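Local structure of 4-hydroxy-tetrahydrodipicolinate synthase (Methylacidiphilum fumariolicum SolV, 6T3T) at residues V141-E153 / R170-F182. The protein probably catalyses the condensation of pyruvate with aspartate semialdehyde to 4-hydroxy-tetrahydrodipicolinate, a step of lysine biosynthesis. Sequence-based numbering, arbitrary orientation.
Sequences VDIAVDTVKRLVE and RVSQLVEALPGEF
Arg170 meets Asp142 end-on, giving both terminal nitrogens to a single carboxylate oxygen. NH1 of Arg170 is bound by the syn lone pair of Asp142 OD2, at 2.6 Å. Arg170 NH2 reaches Asp142 OD2 from above the carboxylate plane, at 2.9 Å and with a more bent N-H...O angle of 132°. OD2 sits in the guanidinium plane, and the two flat groups stand nearly perpendicular (89°). The bend at chi2 of Arg170 lays its CD against Val145 CG2, 3.5 Å away; the further bend at chi3 turns the guanidinium toward Asp142. Val145 is a knob among Arg170, Gln173, Leu174 and Ala177. Val145 CG1, anti to the backbone N, meets Ala177 CB at 3.7 Å. Further along, CD2 of Leu178 covers one face of the Phe182 ring and touches Val148 CG1 and Val152 CG2, both at 3.6 Å. Helix segments 145-153 and 170-177, neighbours around the TIM barrel, cross at -34°. Asn134 binds Asp142 OD1, so both carboxylate oxygens are engaged. A leucine in place of Arg170 would probably leave the Asp142 charge without its cationic mate, with Asn134 still holding OD1. Two donors on one oxygen probably draw the negative charge of Asp142 toward OD2.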
loop_
_atom_site.group_PDB
_atom_site.type_symbol
_atom_site.label_atom_id
_atom_site.label_comp_id
_atom_site.label_asym_id
_atom_site.label_seq_id
_atom_site.Cartn_x
_atom_site.Cartn_y
_atom_site.Cartn_z
ATOM N N VAL A 141 -7.397 -10.931 1.327
ATOM C CA VAL A 141 -6.596 -12.009 0.761
ATOM C C VAL A 141 -6.821 -12.028 -0.749
ATOM O O VAL A 141 -7.880 -11.627 -1.241
ATOM C CB VAL A 141 -6.979 -13.369 1.408
ATOM C CG1 VAL A 141 -8.180 -13.986 0.699
ATOM C CG2 VAL A 141 -5.801 -14.318 1.438
ATOM N N ASP A 142 -5.818 -12.496 -1.485
ATOM C CA ASP A 142 -5.863 -12.593 -2.938
ATOM C C ASP A 142 -5.791 -14.068 -3.324
ATOM O O ASP A 142 -5.076 -14.846 -2.686
ATOM C CB ASP A 142 -4.695 -11.796 -3.561
ATOM C CG ASP A 142 -4.683 -11.825 -5.101
ATOM O OD1 ASP A 142 -5.311 -10.948 -5.756
ATOM O OD2 ASP A 142 -4.000 -12.709 -5.667
ATOM N N ILE A 143 -6.538 -14.482 -4.346
ATOM C CA ILE A 143 -6.345 -15.832 -4.857
ATOM C C ILE A 143 -5.162 -15.764 -5.808
ATOM O O ILE A 143 -5.261 -15.169 -6.880
ATOM C CB ILE A 143 -7.584 -16.388 -5.564
ATOM C CG1 ILE A 143 -8.847 -16.165 -4.716
ATOM C CG2 ILE A 143 -7.363 -17.895 -5.855
ATOM C CD1 ILE A 143 -10.142 -16.502 -5.467
ATOM N N ALA A 144 -4.027 -16.319 -5.391
ATOM C CA ALA A 144 -2.845 -16.319 -6.243
ATOM C C ALA A 144 -3.108 -17.082 -7.542
ATOM O O ALA A 144 -3.908 -18.030 -7.586
ATOM C CB ALA A 144 -1.663 -16.954 -5.511
ATOM N N VAL A 145 -2.405 -16.650 -8.597
ATOM C CA VAL A 145 -2.501 -17.266 -9.923
ATOM C C VAL A 145 -2.191 -18.757 -9.843
ATOM O O VAL A 145 -2.869 -19.583 -10.467
ATOM C CB VAL A 145 -1.553 -16.564 -10.921
ATOM C CG1 VAL A 145 -1.443 -17.356 -12.220
ATOM C CG2 VAL A 145 -2.001 -15.124 -11.211
ATOM N N ASP A 146 -1.128 -19.116 -9.116
ATOM C CA ASP A 146 -0.783 -20.525 -8.990
ATOM C C ASP A 146 -1.895 -21.299 -8.302
ATOM O O ASP A 146 -2.195 -22.438 -8.687
ATOM C CB ASP A 146 0.522 -20.677 -8.211
ATOM C CG ASP A 146 0.805 -22.093 -7.851
ATOM O OD1 ASP A 146 1.318 -22.822 -8.733
ATOM O OD2 ASP A 146 0.483 -22.493 -6.698
ATOM N N THR A 147 -2.559 -20.668 -7.322
ATOM C CA THR A 147 -3.682 -21.302 -6.630
ATOM C C THR A 147 -4.851 -21.520 -7.573
ATOM O O THR A 147 -5.458 -22.593 -7.565
ATOM C CB THR A 147 -4.136 -20.458 -5.433
ATOM O OG1 THR A 147 -3.068 -20.361 -4.488
ATOM C CG2 THR A 147 -5.375 -21.077 -4.728
ATOM N N VAL A 148 -5.187 -20.512 -8.385
ATOM C CA VAL A 148 -6.198 -20.696 -9.431
ATOM C C VAL A 148 -5.808 -21.847 -10.362
ATOM O O VAL A 148 -6.647 -22.681 -10.730
ATOM C CB VAL A 148 -6.410 -19.387 -10.222
ATOM C CG1 VAL A 148 -7.401 -19.605 -11.314
ATOM C CG2 VAL A 148 -6.884 -18.253 -9.315
ATOM N N LYS A 149 -4.533 -21.915 -10.758
ATOM C CA LYS A 149 -4.114 -22.954 -11.694
ATOM C C LYS A 149 -4.283 -24.342 -11.087
ATOM O O LYS A 149 -4.861 -25.236 -11.715
ATOM C CB LYS A 149 -2.660 -22.738 -12.120
ATOM C CG LYS A 149 -2.209 -23.696 -13.232
ATOM C CD LYS A 149 -0.781 -23.385 -13.711
ATOM C CE LYS A 149 0.245 -24.282 -13.061
ATOM N NZ LYS A 149 1.530 -24.303 -13.832
ATOM N N ARG A 150 -3.834 -24.522 -9.837
ATOM C CA ARG A 150 -3.975 -25.817 -9.160
ATOM C C ARG A 150 -5.440 -26.191 -8.987
ATOM O O ARG A 150 -5.824 -27.355 -9.158
ATOM C CB ARG A 150 -3.300 -25.788 -7.777
ATOM C CG ARG A 150 -1.770 -25.731 -7.768
ATOM C CD ARG A 150 -1.206 -25.389 -6.359
ATOM N NE ARG A 150 -1.604 -26.397 -5.363
ATOM C CZ ARG A 150 -1.665 -26.197 -4.047
ATOM N NH1 ARG A 150 -1.356 -25.008 -3.518
ATOM N NH2 ARG A 150 -2.045 -27.198 -3.252
ATOM N N LEU A 151 -6.266 -25.214 -8.619
ATOM C CA LEU A 151 -7.689 -25.472 -8.431
ATOM C C LEU A 151 -8.321 -26.001 -9.720
ATOM O O LEU A 151 -9.200 -26.864 -9.680
ATOM C CB LEU A 151 -8.396 -24.203 -7.929
ATOM C CG LEU A 151 -8.251 -23.843 -6.433
ATOM C CD1 LEU A 151 -8.882 -22.484 -6.079
ATOM C CD2 LEU A 151 -8.810 -24.959 -5.490
ATOM N N VAL A 152 -7.911 -25.467 -10.868
ATOM C CA VAL A 152 -8.497 -25.890 -12.132
ATOM C C VAL A 152 -7.951 -27.246 -12.561
ATOM O O VAL A 152 -8.689 -28.069 -13.116
ATOM C CB VAL A 152 -8.278 -24.800 -13.188
ATOM C CG1 VAL A 152 -8.713 -25.280 -14.590
ATOM C CG2 VAL A 152 -9.040 -23.560 -12.761
ATOM N N GLU A 153 -6.662 -27.500 -12.306
ATOM C CA GLU A 153 -6.111 -28.828 -12.564
ATOM C C GLU A 153 -6.913 -29.901 -11.840
ATOM O O GLU A 153 -7.188 -30.965 -12.406
ATOM C CB GLU A 153 -4.642 -28.901 -12.140
ATOM C CG GLU A 153 -3.651 -28.217 -13.088
ATOM C CD GLU A 153 -2.271 -28.051 -12.455
ATOM O OE1 GLU A 153 -2.113 -28.436 -11.278
ATOM O OE2 GLU A 153 -1.344 -27.535 -13.115
ATOM N N ARG A 170 -2.915 -8.996 -13.515
ATOM C CA ARG A 170 -3.420 -10.283 -13.065
ATOM C C ARG A 170 -4.082 -11.050 -14.203
ATOM O O ARG A 170 -3.942 -12.277 -14.300
ATOM C CB ARG A 170 -4.406 -10.056 -11.922
ATOM C CG ARG A 170 -5.003 -11.318 -11.371
ATOM C CD ARG A 170 -3.892 -12.216 -10.937
ATOM N NE ARG A 170 -3.042 -11.651 -9.896
ATOM C CZ ARG A 170 -3.198 -11.928 -8.603
ATOM N NH1 ARG A 170 -4.187 -12.751 -8.230
ATOM N NH2 ARG A 170 -2.369 -11.396 -7.696
ATOM N N VAL A 171 -4.794 -10.351 -15.092
ATOM C CA VAL A 171 -5.439 -11.039 -16.207
ATOM C C VAL A 171 -4.389 -11.656 -17.131
ATOM O O VAL A 171 -4.486 -12.831 -17.515
ATOM C CB VAL A 171 -6.393 -10.087 -16.952
ATOM C CG1 VAL A 171 -6.986 -10.770 -18.156
ATOM C CG2 VAL A 171 -7.527 -9.629 -16.018
ATOM N N SER A 172 -3.343 -10.900 -17.457
ATOM C CA SER A 172 -2.273 -11.455 -18.290
ATOM C C SER A 172 -1.637 -12.681 -17.649
ATOM O O SER A 172 -1.306 -13.645 -18.349
ATOM C CB SER A 172 -1.192 -10.401 -18.565
ATOM O OG SER A 172 -1.681 -9.378 -19.403
ATOM N N GLN A 173 -1.428 -12.656 -16.323
ATOM C CA GLN A 173 -0.873 -13.829 -15.642
ATOM C C GLN A 173 -1.846 -15.006 -15.687
ATOM O O GLN A 173 -1.438 -16.157 -15.905
ATOM C CB GLN A 173 -0.505 -13.483 -14.191
ATOM C CG GLN A 173 0.821 -12.686 -14.049
ATOM C CD GLN A 173 0.943 -11.874 -12.747
ATOM O OE1 GLN A 173 -0.047 -11.602 -12.075
ATOM N NE2 GLN A 173 2.167 -11.461 -12.416
ATOM N N LEU A 174 -3.134 -14.740 -15.480
ATOM C CA LEU A 174 -4.122 -15.814 -15.514
ATOM C C LEU A 174 -4.190 -16.457 -16.898
ATOM O O LEU A 174 -4.254 -17.692 -17.015
ATOM C CB LEU A 174 -5.481 -15.275 -15.067
ATOM C CG LEU A 174 -5.547 -14.967 -13.575
ATOM C CD1 LEU A 174 -6.795 -14.165 -13.208
ATOM C CD2 LEU A 174 -5.481 -16.280 -12.794
ATOM N N VAL A 175 -4.181 -15.643 -17.970
ATOM C CA VAL A 175 -4.202 -16.220 -19.315
ATOM C C VAL A 175 -2.910 -17.005 -19.587
ATOM O O VAL A 175 -2.954 -18.095 -20.170
ATOM C CB VAL A 175 -4.499 -15.145 -20.382
ATOM C CG1 VAL A 175 -5.876 -14.551 -20.160
ATOM C CG2 VAL A 175 -3.525 -14.049 -20.320
ATOM N N GLU A 176 -1.753 -16.517 -19.112
ATOM C CA GLU A 176 -0.537 -17.332 -19.216
ATOM C C GLU A 176 -0.729 -18.700 -18.576
ATOM O O GLU A 176 -0.292 -19.714 -19.124
ATOM C CB GLU A 176 0.645 -16.688 -18.484
ATOM C CG GLU A 176 1.738 -16.042 -19.293
ATOM C CD GLU A 176 2.309 -16.908 -20.402
ATOM O OE1 GLU A 176 3.013 -17.915 -20.158
ATOM O OE2 GLU A 176 2.077 -16.522 -21.555
ATOM N N ALA A 177 -1.365 -18.746 -17.402
ATOM C CA ALA A 177 -1.324 -19.957 -16.598
ATOM C C ALA A 177 -2.470 -20.919 -16.861
ATOM O O ALA A 177 -2.334 -22.106 -16.555
ATOM C CB ALA A 177 -1.287 -19.608 -15.108
ATOM N N LEU A 178 -3.576 -20.469 -17.428
ATOM C CA LEU A 178 -4.766 -21.299 -17.465
ATOM C C LEU A 178 -5.176 -21.613 -18.896
ATOM O O LEU A 178 -4.726 -20.950 -19.836
ATOM C CB LEU A 178 -5.905 -20.604 -16.710
ATOM C CG LEU A 178 -5.728 -21.007 -15.233
ATOM C CD1 LEU A 178 -4.839 -20.060 -14.434
ATOM C CD2 LEU A 178 -7.043 -21.213 -14.535
ATOM N N PRO A 179 -5.947 -22.686 -19.107
ATOM C CA PRO A 179 -6.360 -23.039 -20.474
ATOM C C PRO A 179 -7.302 -21.990 -21.043
ATOM O O PRO A 179 -7.877 -21.164 -20.328
ATOM C CB PRO A 179 -7.079 -24.383 -20.316
ATOM C CG PRO A 179 -6.730 -24.865 -18.918
ATOM C CD PRO A 179 -6.512 -23.615 -18.114
ATOM N N GLY A 180 -7.515 -22.079 -22.354
ATOM C CA GLY A 180 -8.408 -21.134 -23.000
ATOM C C GLY A 180 -9.862 -21.285 -22.597
ATOM O O GLY A 180 -10.626 -20.312 -22.645
ATOM N N GLU A 181 -10.276 -22.494 -22.206
ATOM C CA GLU A 181 -11.680 -22.695 -21.869
ATOM C C GLU A 181 -12.041 -22.026 -20.554
ATOM O O GLU A 181 -13.226 -21.799 -20.296
ATOM C CB GLU A 181 -12.020 -24.187 -21.801
ATOM C CG GLU A 181 -12.013 -24.917 -23.151
ATOM C CD GLU A 181 -13.362 -24.852 -23.893
ATOM O OE1 GLU A 181 -14.373 -24.369 -23.311
ATOM O OE2 GLU A 181 -13.407 -25.319 -25.055
ATOM N N PHE A 182 -11.048 -21.718 -19.728
ATOM C CA PHE A 182 -11.263 -21.010 -18.471
ATOM C C PHE A 182 -11.598 -19.548 -18.756
ATOM O O PHE A 182 -10.926 -18.898 -19.561
ATOM C CB PHE A 182 -10.001 -21.120 -17.620
ATOM C CG PHE A 182 -10.112 -20.492 -16.257
ATOM C CD1 PHE A 182 -10.740 -21.159 -15.220
ATOM C CD2 PHE A 182 -9.535 -19.265 -16.008
ATOM C CE1 PHE A 182 -10.788 -20.597 -13.962
ATOM C CE2 PHE A 182 -9.594 -18.692 -14.778
ATOM C CZ PHE A 182 -10.223 -19.355 -13.745
#